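Local coordinates for protein intimin (Escherichia coli, PDB 1F00) that is a bacterial adhesin that probably uses its C-type lectin-like tip, carried on Ig-like domains, to bind its receptor and hold enteropathogenic cells to the host, at residues 22-27 and 60-65; 71-76 and 89-94; 95-100 and 127-132; 120-125 and 156-161. One frame throughout, in Å; residues are numbered along the deposited sequence.

How the contacts relate
The four contacts follow the long axis of a rod of Ig-like and C-type lectin-like domains, with centres about 52 Å apart from contact 1 to contact 4. Contacts 1 and 2 belong to the two sheets of one Ig-like sandwich. Their centres are about 15 Å apart, and Tyr-23 and Leu-65 of contact 1 pack on Val-91, Val-75, Ser-73 and Phe-93 of contact 2. Chain 89-94 leads directly into 95-100, and contacts 2 and 3, centres about 21 Å apart, touch where Phe-94 CD1 lies 3.5 Å from Gly-132 O. Contacts 3 and 4, centres about 23 Å apart, share strand 124-130 of one sheet, and contact 4 faces the lectin-like domain.

Contact 1: 22-27 and 60-65; sequences TYTVKV and YAKVTL
The Tyr-60 ring carries the aliphatic chain of Lys-26 on one face: CG stands 4.3 Å from the ring centroid, 19° off the normal and displaced toward the rim, a CH-pi contact. With CG anti to the backbone N (chi1 -177°) and the rest extended, the lysine runs on past the ring toward the phenol oxygen. The Tyr-23 ring instead meets Leu-65 CB at its edge, CE1 to CB 3.8 Å. Lys-62 bends at its third and fourth torsions and brings NZ to Thr-24 OG1 in a weak hydrogen bond of 3.3 Å. On the way its CG passes 3.4 Å from Thr-22 OG1, a buried hydroxyl for which the model offers no partner. On the sheet face of Tyr-23 and Val-63, Val-25 CG2 presses tightly on Ala-61 CB at 3.5 Å. Two reciprocal pairs of backbone bonds, Tyr-23 with Val-63 and Val-25 with Ala-61, fix the register; Tyr-23 N to Val-63 O is 2.8 Å. Val-25 and Val-63 reach Phe-41 of strand 38-43 in the facing sheet, while Tyr-23 and Leu-65 meet Val-75. One face polar, the other buried against a second sheet: this is the antiparallel strand pairing of an Ig-like beta sandwich.

Contact 2: 71-76 and 89-94; sequences GKSLVS and PEVEFF
Ser-73 and Val-91 exchange two backbone hydrogen bonds, Ser-73 N to Val-91 O at 2.8 Å and Val-91 N to Ser-73 O at 3.1 Å, and Gly-71 and Phe-93 do the same two residues along. Beside the first pair, Ser-73 CB packs on Val-91 CG2 and meets the edge of the Phe-93 ring in its plane, CB to CE1 3.9 Å. On the opposite face Lys-72 lays its CD against the carboxylate of Glu-90, 3.3 Å from OE1. Its NZ stays 4.7 Å from Glu-92 OE1 and farther from Glu-90, so the charged ends are not in contact and any attraction probably acts over a distance. Glu-92 runs alongside Lys-72, pointing the same way. Strands 71-79 and 91-94 match the neighbouring F and G strands of an Ig-like sandwich, and the backbone of Glu-92 bonds to Thr-11 and Ala-13 about the parallel strand 12-14, as in the A'-G pairing of many such domains. Where direct pairing stops, a water continues it, donating to Ser-73 O and Pro-89 O and accepting from Val-75 N at 3.0 Å; Ser-73 O is thus held by two donors. Farther out, Ser-73 OG, anti to its own N (chi1 -176°), hydrogen-bonds Leu-45 O. Leu-65 of strand 60-66 closes on both Ser-73 and Phe-93 from the facing sheet.

Contact 3: 95-100 and 127-132; sequences TTLTID and LKASGG
Thr-95 O is gripped twice, by Gly-132 N across the contact at 2.8 Å and by Gln-173 NE2 from strand 173-179. Gly-132 N stands 43° out of the carbonyl plane, so its bond approaches from above rather than on a lone pair. From there the chains run antiparallel. Thr-98 and Ser-130 form a reciprocal hydrogen-bonded pair, with Thr-98 N to Ser-130 O at 2.8 Å, and Asp-100 N closes the far end on Lys-128 O at 2.7 Å. Past that bond a water spans the gap, accepting from Lys-128 N and donating to Asp-100 O at 2.9 Å. Between the Thr-95 and Thr-98 bonds the chains meet through CA-H...O contacts: Leu-97 CA faces Ser-130 O, and Gly-131, at a phi of 98°, turns its bare CA to Thr-96 O, 3.6 Å away and nearly straight at the hydrogen (171°). Leu-97 bends its CD1 over this backbone, 3.5 Å from Ser-130 O. Thr-98 and Ser-130 share the outer face, with Thr-98 CB 4.0 Å from Ser-130 OG, whereas Ile-99 and Ala-129 are paired on the inner one. That inner face looks into the second Ig-like sandwich: Leu-97 lies among Tyr-136, Val-167 and Ala-175, Ile-99 reaches Val-167 and Tyr-177, and Trp-138 of strand 136-140 backs both Ile-99 and Ala-129.

Contact 4: 120-125 and 156-161; sequences LQYGQV and TLKEKG
Backbone bonds join Tyr-122 and Gly-123 to Leu-157: Tyr-122 N reaches Leu-157 O at 2.7 Å, though bent to 139° at the hydrogen, and Leu-157 N reaches Gly-123 O at 3.1 Å. The first donor sits in a type II turn from Leu-120 to Gly-123, closed by Gly-123 N on Leu-120 O, in which Tyr-122 takes the positive-phi corner (73°). Among side chains, Gln-124 lies alongside Thr-156, both pointing the same way, and gives NE2 to Thr-156 OG1 at 3.2 Å with the hydroxyl nearly in the amide plane. A water links Tyr-122 OH to Glu-159, donating to OE2 at 2.7 Å. Apolar contact centres on the Tyr-122 ring. Gln-121 CG, from the preceding residue of the same segment, rests over the centre of one face, 3.6 Å above it. Across the contact, Lys-158 CG comes to the edge, 3.9 Å from CE2, and Thr-156 CG2 also meets the edge. The lysine then leads away, and its NZ bonds Pro-143 O. Beyond the two segments, the Tyr-122 ring meets that of Tyr-232 at about 45°, Gln-121 O accepts from Tyr-233 OH, and Trp-224 of helix 214-224 packs on Leu-120, Val-125 and Leu-157. Tyr-232, Tyr-233 and Trp-224 belong to the C-type lectin-like domain, so the turn and the end of strand 154-157 form part of the junction where the Ig-like sandwich abuts that domain.

Contact 1: 22-27 and 60-65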
# COMPACT_ATOMS: atom_id res chain seq x y z
N THR A 22 15.55 24.33 -7.21
CA THR A 22 16.40 25.50 -7.31
C THR A 22 16.94 25.69 -8.72
O THR A 22 17.49 24.77 -9.33
CB THR A 22 17.57 25.46 -6.27
OG1 THR A 22 18.63 26.32 -6.70
CG2 THR A 22 18.09 24.07 -6.09
N TYR A 23 16.73 26.89 -9.24
CA TYR A 23 17.18 27.25 -10.57
C TYR A 23 18.45 28.07 -10.46
O TYR A 23 18.55 28.97 -9.62
CB TYR A 23 16.11 28.06 -11.30
CG TYR A 23 14.86 27.28 -11.63
CD1 TYR A 23 13.90 27.02 -10.66
CD2 TYR A 23 14.65 26.78 -12.92
CE1 TYR A 23 12.75 26.29 -10.96
CE2 TYR A 23 13.51 26.05 -13.22
CZ TYR A 23 12.57 25.81 -12.24
OH TYR A 23 11.44 25.09 -12.54
N THR A 24 19.42 27.77 -11.30
CA THR A 24 20.67 28.50 -11.29
C THR A 24 20.98 29.03 -12.68
O THR A 24 21.03 28.28 -13.65
CB THR A 24 21.84 27.61 -10.80
OG1 THR A 24 21.53 27.07 -9.51
CG2 THR A 24 23.12 28.43 -10.70
N VAL A 25 21.16 30.35 -12.78
CA VAL A 25 21.50 30.96 -14.06
C VAL A 25 22.89 31.57 -13.98
O VAL A 25 23.39 31.87 -12.90
CB VAL A 25 20.50 32.09 -14.45
CG1 VAL A 25 19.13 31.51 -14.71
CG2 VAL A 25 20.44 33.14 -13.35
N LYS A 26 23.52 31.72 -15.14
CA LYS A 26 24.85 32.31 -15.19
C LYS A 26 24.80 33.41 -16.25
O LYS A 26 24.31 33.19 -17.36
CB LYS A 26 25.89 31.26 -15.57
CG LYS A 26 27.31 31.78 -15.59
CD LYS A 26 28.32 30.68 -15.88
CE LYS A 26 29.74 31.21 -15.80
NZ LYS A 26 30.76 30.16 -16.03
N VAL A 27 25.26 34.60 -15.88
CA VAL A 27 25.28 35.73 -16.79
C VAL A 27 26.72 35.95 -17.23
O VAL A 27 27.63 36.03 -16.40
CB VAL A 27 24.74 37.01 -16.12
CG1 VAL A 27 24.83 38.18 -17.07
CG2 VAL A 27 23.30 36.79 -15.69
N TYR A 60 26.74 33.93 -11.18
CA TYR A 60 25.60 33.07 -10.86
C TYR A 60 24.50 33.74 -10.05
O TYR A 60 24.77 34.58 -9.20
CB TYR A 60 26.08 31.82 -10.13
CG TYR A 60 26.93 30.89 -10.96
CD1 TYR A 60 28.32 30.92 -10.87
CD2 TYR A 60 26.35 29.96 -11.82
CE1 TYR A 60 29.11 30.05 -11.62
CE2 TYR A 60 27.13 29.09 -12.58
CZ TYR A 60 28.51 29.14 -12.47
OH TYR A 60 29.28 28.27 -13.22
N ALA A 61 23.26 33.34 -10.32
CA ALA A 61 22.09 33.85 -9.62
C ALA A 61 21.20 32.64 -9.36
O ALA A 61 21.08 31.76 -10.21
CB ALA A 61 21.36 34.87 -10.48
N LYS A 62 20.56 32.61 -8.20
CA LYS A 62 19.73 31.46 -7.85
C LYS A 62 18.42 31.80 -7.16
O LYS A 62 18.32 32.78 -6.42
CB LYS A 62 20.56 30.54 -6.95
CG LYS A 62 19.80 29.48 -6.19
CD LYS A 62 20.71 28.76 -5.20
CE LYS A 62 21.75 27.87 -5.90
NZ LYS A 62 22.68 28.62 -6.79
N VAL A 63 17.40 30.99 -7.43
CA VAL A 63 16.07 31.15 -6.83
C VAL A 63 15.42 29.77 -6.71
O VAL A 63 15.82 28.83 -7.40
CB VAL A 63 15.16 32.05 -7.69
CG1 VAL A 63 15.75 33.44 -7.80
CG2 VAL A 63 14.99 31.43 -9.08
N THR A 64 14.43 29.65 -5.82
CA THR A 64 13.75 28.37 -5.62
C THR A 64 12.27 28.46 -5.96
O THR A 64 11.66 29.53 -5.86
CB THR A 64 13.90 27.87 -4.17
OG1 THR A 64 13.39 28.86 -3.27
CG2 THR A 64 15.36 27.60 -3.85
N LEU A 65 11.69 27.33 -6.34
CA LEU A 65 10.28 27.25 -6.71
C LEU A 65 9.57 26.15 -5.93
O LEU A 65 10.10 25.05 -5.77
CB LEU A 65 10.15 26.95 -8.21
CG LEU A 65 8.84 27.10 -8.99
CD1 LEU A 65 8.97 26.34 -10.30
CD2 LEU A 65 7.66 26.55 -8.22

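Contact 2: 71-76 and 89-94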
# COMPACT_ATOMS: atom_id res chain seq x y z
N GLY A 71 1.27 19.84 -11.41
CA GLY A 71 1.25 20.34 -12.77
C GLY A 71 2.62 20.71 -13.31
O GLY A 71 3.60 20.75 -12.56
N LYS A 72 2.70 20.95 -14.61
CA LYS A 72 3.97 21.34 -15.22
C LYS A 72 4.21 22.81 -14.90
O LYS A 72 3.28 23.62 -14.92
CB LYS A 72 3.94 21.15 -16.74
CG LYS A 72 3.81 19.71 -17.20
CD LYS A 72 4.16 19.60 -18.68
CE LYS A 72 3.96 18.18 -19.21
NZ LYS A 72 2.53 17.80 -19.23
N SER A 73 5.46 23.15 -14.61
CA SER A 73 5.82 24.52 -14.30
C SER A 73 6.96 24.98 -15.20
O SER A 73 7.95 24.26 -15.39
CB SER A 73 6.24 24.64 -12.83
OG SER A 73 6.51 25.99 -12.49
N LEU A 74 6.82 26.18 -15.75
CA LEU A 74 7.84 26.74 -16.63
C LEU A 74 8.38 28.06 -16.10
O LEU A 74 7.67 29.07 -16.08
CB LEU A 74 7.29 26.93 -18.04
CG LEU A 74 8.24 27.63 -19.02
CD1 LEU A 74 9.63 27.01 -18.97
CD2 LEU A 74 7.64 27.53 -20.42
N VAL A 75 9.63 28.04 -15.67
CA VAL A 75 10.29 29.22 -15.15
C VAL A 75 11.08 29.92 -16.25
O VAL A 75 11.69 29.27 -17.11
CB VAL A 75 11.26 28.86 -14.00
CG1 VAL A 75 12.08 30.07 -13.60
CG2 VAL A 75 10.46 28.34 -12.80
N SER A 76 11.05 31.25 -16.23
CA SER A 76 11.77 32.06 -17.21
C SER A 76 12.56 33.12 -16.47
O SER A 76 12.13 33.60 -15.42
CB SER A 76 10.79 32.73 -18.18
OG SER A 76 10.10 31.78 -18.95
N PRO A 89 14.51 24.76 -18.08
CA PRO A 89 13.99 23.42 -18.36
C PRO A 89 12.64 23.30 -17.66
O PRO A 89 12.44 23.87 -16.58
CB PRO A 89 15.04 22.51 -17.74
CG PRO A 89 16.30 23.31 -17.88
CD PRO A 89 15.86 24.69 -17.50
N GLU A 90 11.70 22.58 -18.26
CA GLU A 90 10.39 22.40 -17.67
C GLU A 90 10.48 21.43 -16.49
O GLU A 90 11.29 20.49 -16.51
CB GLU A 90 9.43 21.85 -18.73
CG GLU A 90 7.98 21.82 -18.32
CD GLU A 90 7.10 21.22 -19.40
OE1 GLU A 90 7.25 20.02 -19.69
OE2 GLU A 90 6.27 21.96 -19.97
N VAL A 91 9.66 21.65 -15.47
CA VAL A 91 9.65 20.78 -14.29
C VAL A 91 8.21 20.42 -13.95
O VAL A 91 7.27 21.03 -14.46
CB VAL A 91 10.30 21.48 -13.06
CG1 VAL A 91 11.70 21.96 -13.41
CG2 VAL A 91 9.42 22.65 -12.60
N GLU A 92 8.04 19.42 -13.08
CA GLU A 92 6.69 19.00 -12.70
C GLU A 92 6.51 18.79 -11.20
O GLU A 92 7.36 18.19 -10.53
CB GLU A 92 6.32 17.70 -13.40
CG GLU A 92 6.62 17.65 -14.88
CD GLU A 92 6.32 16.29 -15.46
OE1 GLU A 92 5.13 16.02 -15.75
OE2 GLU A 92 7.26 15.48 -15.60
N PHE A 93 5.39 19.27 -10.68
CA PHE A 93 5.07 19.08 -9.28
C PHE A 93 3.98 18.01 -9.22
O PHE A 93 3.09 17.98 -10.07
CB PHE A 93 4.58 20.38 -8.63
CG PHE A 93 5.67 21.39 -8.43
CD1 PHE A 93 6.01 22.28 -9.44
CD2 PHE A 93 6.39 21.42 -7.23
CE1 PHE A 93 7.05 23.19 -9.27
CE2 PHE A 93 7.43 22.32 -7.05
CZ PHE A 93 7.76 23.20 -8.07
N PHE A 94 4.07 17.13 -8.23
CA PHE A 94 3.09 16.07 -8.10
C PHE A 94 2.49 16.03 -6.70
O PHE A 94 3.16 16.36 -5.72
CB PHE A 94 3.73 14.71 -8.43
CG PHE A 94 4.10 14.56 -9.89
CD1 PHE A 94 3.13 14.33 -10.85
CD2 PHE A 94 5.43 14.65 -10.29
CE1 PHE A 94 3.47 14.19 -12.20
CE2 PHE A 94 5.79 14.52 -11.63
CZ PHE A 94 4.81 14.29 -12.59
O HOH W 1 10.49 25.18 -15.12

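Contact 3: 95-100 and 127-132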
# COMPACT_ATOMS: atom_id res chain seq x y z
N THR A 95 1.23 15.64 -6.63
CA THR A 95 0.53 15.53 -5.36
C THR A 95 1.28 14.54 -4.46
O THR A 95 2.01 13.68 -4.95
CB THR A 95 -0.91 15.01 -5.57
OG1 THR A 95 -1.70 16.05 -6.17
CG2 THR A 95 -1.53 14.59 -4.25
N THR A 96 1.10 14.69 -3.15
CA THR A 96 1.73 13.82 -2.17
C THR A 96 1.27 12.37 -2.36
O THR A 96 0.07 12.11 -2.45
CB THR A 96 1.33 14.23 -0.74
OG1 THR A 96 1.68 15.61 -0.53
CG2 THR A 96 2.05 13.36 0.29
N LEU A 97 2.22 11.45 -2.44
CA LEU A 97 1.89 10.03 -2.60
C LEU A 97 1.28 9.57 -1.28
O LEU A 97 1.84 9.82 -0.21
CB LEU A 97 3.15 9.22 -2.92
CG LEU A 97 2.91 7.74 -3.27
CD1 LEU A 97 1.93 7.63 -4.43
CD2 LEU A 97 4.24 7.08 -3.61
N THR A 98 0.15 8.89 -1.37
CA THR A 98 -0.56 8.43 -0.18
C THR A 98 -1.22 7.08 -0.38
O THR A 98 -1.62 6.73 -1.49
CB THR A 98 -1.67 9.45 0.19
OG1 THR A 98 -1.07 10.72 0.48
CG2 THR A 98 -2.47 8.97 1.38
N ILE A 99 -1.33 6.32 0.70
CA ILE A 99 -2.02 5.03 0.64
C ILE A 99 -3.34 5.25 1.38
O ILE A 99 -3.36 5.66 2.54
CB ILE A 99 -1.22 3.91 1.33
CG1 ILE A 99 0.02 3.58 0.49
CG2 ILE A 99 -2.09 2.66 1.49
CD1 ILE A 99 0.96 2.56 1.13
N ASP A 100 -4.44 5.00 0.67
CA ASP A 100 -5.79 5.17 1.21
C ASP A 100 -6.02 4.05 2.23
O ASP A 100 -6.86 3.17 2.04
CB ASP A 100 -6.80 5.06 0.05
CG ASP A 100 -8.21 5.47 0.45
OD1 ASP A 100 -9.12 5.33 -0.40
OD2 ASP A 100 -8.41 5.94 1.60
N LEU A 127 -4.82 -2.61 -1.72
CA LEU A 127 -4.40 -1.33 -1.17
C LEU A 127 -4.41 -0.33 -2.32
O LEU A 127 -3.94 -0.64 -3.42
CB LEU A 127 -2.97 -1.40 -0.60
CG LEU A 127 -2.68 -2.38 0.54
CD1 LEU A 127 -1.32 -2.04 1.14
CD2 LEU A 127 -3.76 -2.31 1.60
N LYS A 128 -4.94 0.86 -2.08
CA LYS A 128 -4.98 1.88 -3.12
C LYS A 128 -4.10 3.07 -2.77
O LYS A 128 -4.16 3.60 -1.66
CB LYS A 128 -6.41 2.36 -3.36
CG LYS A 128 -7.23 1.46 -4.29
CD LYS A 128 -6.63 1.42 -5.69
CE LYS A 128 -7.42 0.48 -6.60
NZ LYS A 128 -7.44 -0.92 -6.08
N ALA A 129 -3.29 3.47 -3.73
CA ALA A 129 -2.40 4.61 -3.57
C ALA A 129 -2.94 5.73 -4.43
O ALA A 129 -3.69 5.49 -5.38
CB ALA A 129 -0.99 4.25 -4.00
N SER A 130 -2.58 6.96 -4.10
CA SER A 130 -3.00 8.12 -4.86
C SER A 130 -1.90 9.16 -4.76
O SER A 130 -1.14 9.18 -3.79
CB SER A 130 -4.31 8.69 -4.31
OG SER A 130 -4.17 9.04 -2.94
N GLY A 131 -1.81 10.02 -5.77
CA GLY A 131 -0.78 11.04 -5.76
C GLY A 131 0.41 10.63 -6.59
O GLY A 131 0.38 9.60 -7.26
N GLY A 132 1.48 11.42 -6.52
CA GLY A 132 2.66 11.11 -7.30
C GLY A 132 2.27 11.23 -8.77
O GLY A 132 1.28 11.89 -9.08
O HOH W 2 -6.14 1.13 0.18

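Contact 4: 120-125 and 156-161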
# COMPACT_ATOMS: atom_id res chain seq x y z
N LEU A 120 -7.91 -14.80 7.57
CA LEU A 120 -8.09 -16.09 6.93
C LEU A 120 -6.72 -16.20 6.26
O LEU A 120 -6.31 -15.27 5.56
CB LEU A 120 -9.18 -16.00 5.85
CG LEU A 120 -9.32 -17.21 4.93
CD1 LEU A 120 -9.68 -18.45 5.74
CD2 LEU A 120 -10.41 -16.93 3.89
N GLN A 121 -5.99 -17.28 6.48
CA GLN A 121 -4.67 -17.38 5.84
C GLN A 121 -4.81 -17.31 4.33
O GLN A 121 -5.66 -17.98 3.74
CB GLN A 121 -3.95 -18.68 6.22
CG GLN A 121 -2.48 -18.65 5.80
CD GLN A 121 -1.71 -19.91 6.14
OE1 GLN A 121 -0.53 -19.85 6.47
NE2 GLN A 121 -2.36 -21.06 6.03
N TYR A 122 -3.97 -16.48 3.71
CA TYR A 122 -3.98 -16.29 2.26
C TYR A 122 -5.18 -15.48 1.80
O TYR A 122 -5.52 -15.47 0.62
CB TYR A 122 -3.91 -17.65 1.55
CG TYR A 122 -2.65 -18.41 1.93
CD1 TYR A 122 -2.71 -19.75 2.29
CD2 TYR A 122 -1.42 -17.75 2.01
CE1 TYR A 122 -1.56 -20.43 2.73
CE2 TYR A 122 -0.27 -18.42 2.44
CZ TYR A 122 -0.35 -19.75 2.80
OH TYR A 122 0.78 -20.41 3.23
N GLY A 123 -5.82 -14.80 2.75
CA GLY A 123 -6.92 -13.92 2.40
C GLY A 123 -6.23 -12.79 1.66
O GLY A 123 -5.03 -12.58 1.84
N GLN A 124 -6.97 -12.06 0.82
CA GLN A 124 -6.36 -10.98 0.06
C GLN A 124 -7.11 -9.65 0.14
O GLN A 124 -8.34 -9.61 0.17
CB GLN A 124 -6.24 -11.42 -1.41
CG GLN A 124 -5.36 -12.64 -1.60
CD GLN A 124 -5.46 -13.22 -2.99
OE1 GLN A 124 -6.54 -13.64 -3.42
NE2 GLN A 124 -4.34 -13.27 -3.69
N VAL A 125 -6.35 -8.56 0.19
CA VAL A 125 -6.92 -7.23 0.24
C VAL A 125 -6.24 -6.33 -0.79
O VAL A 125 -5.10 -6.57 -1.17
CB VAL A 125 -6.77 -6.58 1.65
CG1 VAL A 125 -7.40 -7.48 2.69
CG2 VAL A 125 -5.29 -6.34 1.96
N THR A 156 -1.46 -10.30 0.04
CA THR A 156 -1.89 -11.62 0.48
C THR A 156 -1.32 -11.83 1.87
O THR A 156 -0.11 -11.79 2.06
CB THR A 156 -1.39 -12.73 -0.46
OG1 THR A 156 -1.92 -12.53 -1.78
CG2 THR A 156 -1.83 -14.10 0.05
N LEU A 157 -2.19 -12.03 2.85
CA LEU A 157 -1.76 -12.25 4.23
C LEU A 157 -1.34 -13.70 4.41
O LEU A 157 -2.08 -14.62 4.06
CB LEU A 157 -2.91 -11.89 5.18
CG LEU A 157 -3.40 -10.45 5.01
CD1 LEU A 157 -4.59 -10.21 5.90
CD2 LEU A 157 -2.27 -9.47 5.35
N LYS A 158 -0.15 -13.92 4.97
CA LYS A 158 0.36 -15.28 5.12
C LYS A 158 0.61 -15.80 6.54
O LYS A 158 0.17 -16.90 6.88
CB LYS A 158 1.64 -15.41 4.29
CG LYS A 158 1.44 -14.94 2.86
CD LYS A 158 2.75 -14.61 2.18
CE LYS A 158 3.45 -15.83 1.64
NZ LYS A 158 4.68 -15.43 0.87
N GLU A 159 1.31 -15.02 7.36
CA GLU A 159 1.60 -15.46 8.73
C GLU A 159 1.44 -14.34 9.74
O GLU A 159 1.56 -13.15 9.41
CB GLU A 159 3.03 -16.00 8.81
CG GLU A 159 3.35 -17.18 7.88
CD GLU A 159 2.69 -18.48 8.31
OE1 GLU A 159 2.22 -18.58 9.46
OE2 GLU A 159 2.65 -19.42 7.48
N LYS A 160 1.18 -14.71 10.99
CA LYS A 160 1.01 -13.74 12.05
C LYS A 160 2.29 -12.95 12.29
O LYS A 160 3.35 -13.51 12.53
CB LYS A 160 0.57 -14.43 13.34
CG LYS A 160 -0.75 -15.16 13.22
CD LYS A 160 -1.15 -15.81 14.54
CE LYS A 160 -1.41 -14.78 15.63
NZ LYS A 160 -1.80 -15.44 16.91
N GLY A 161 2.17 -11.63 12.21
CA GLY A 161 3.32 -10.78 12.42
C GLY A 161 3.01 -9.38 11.93
O GLY A 161 1.91 -9.12 11.45
O HOH W 3 2.83 -19.04 4.79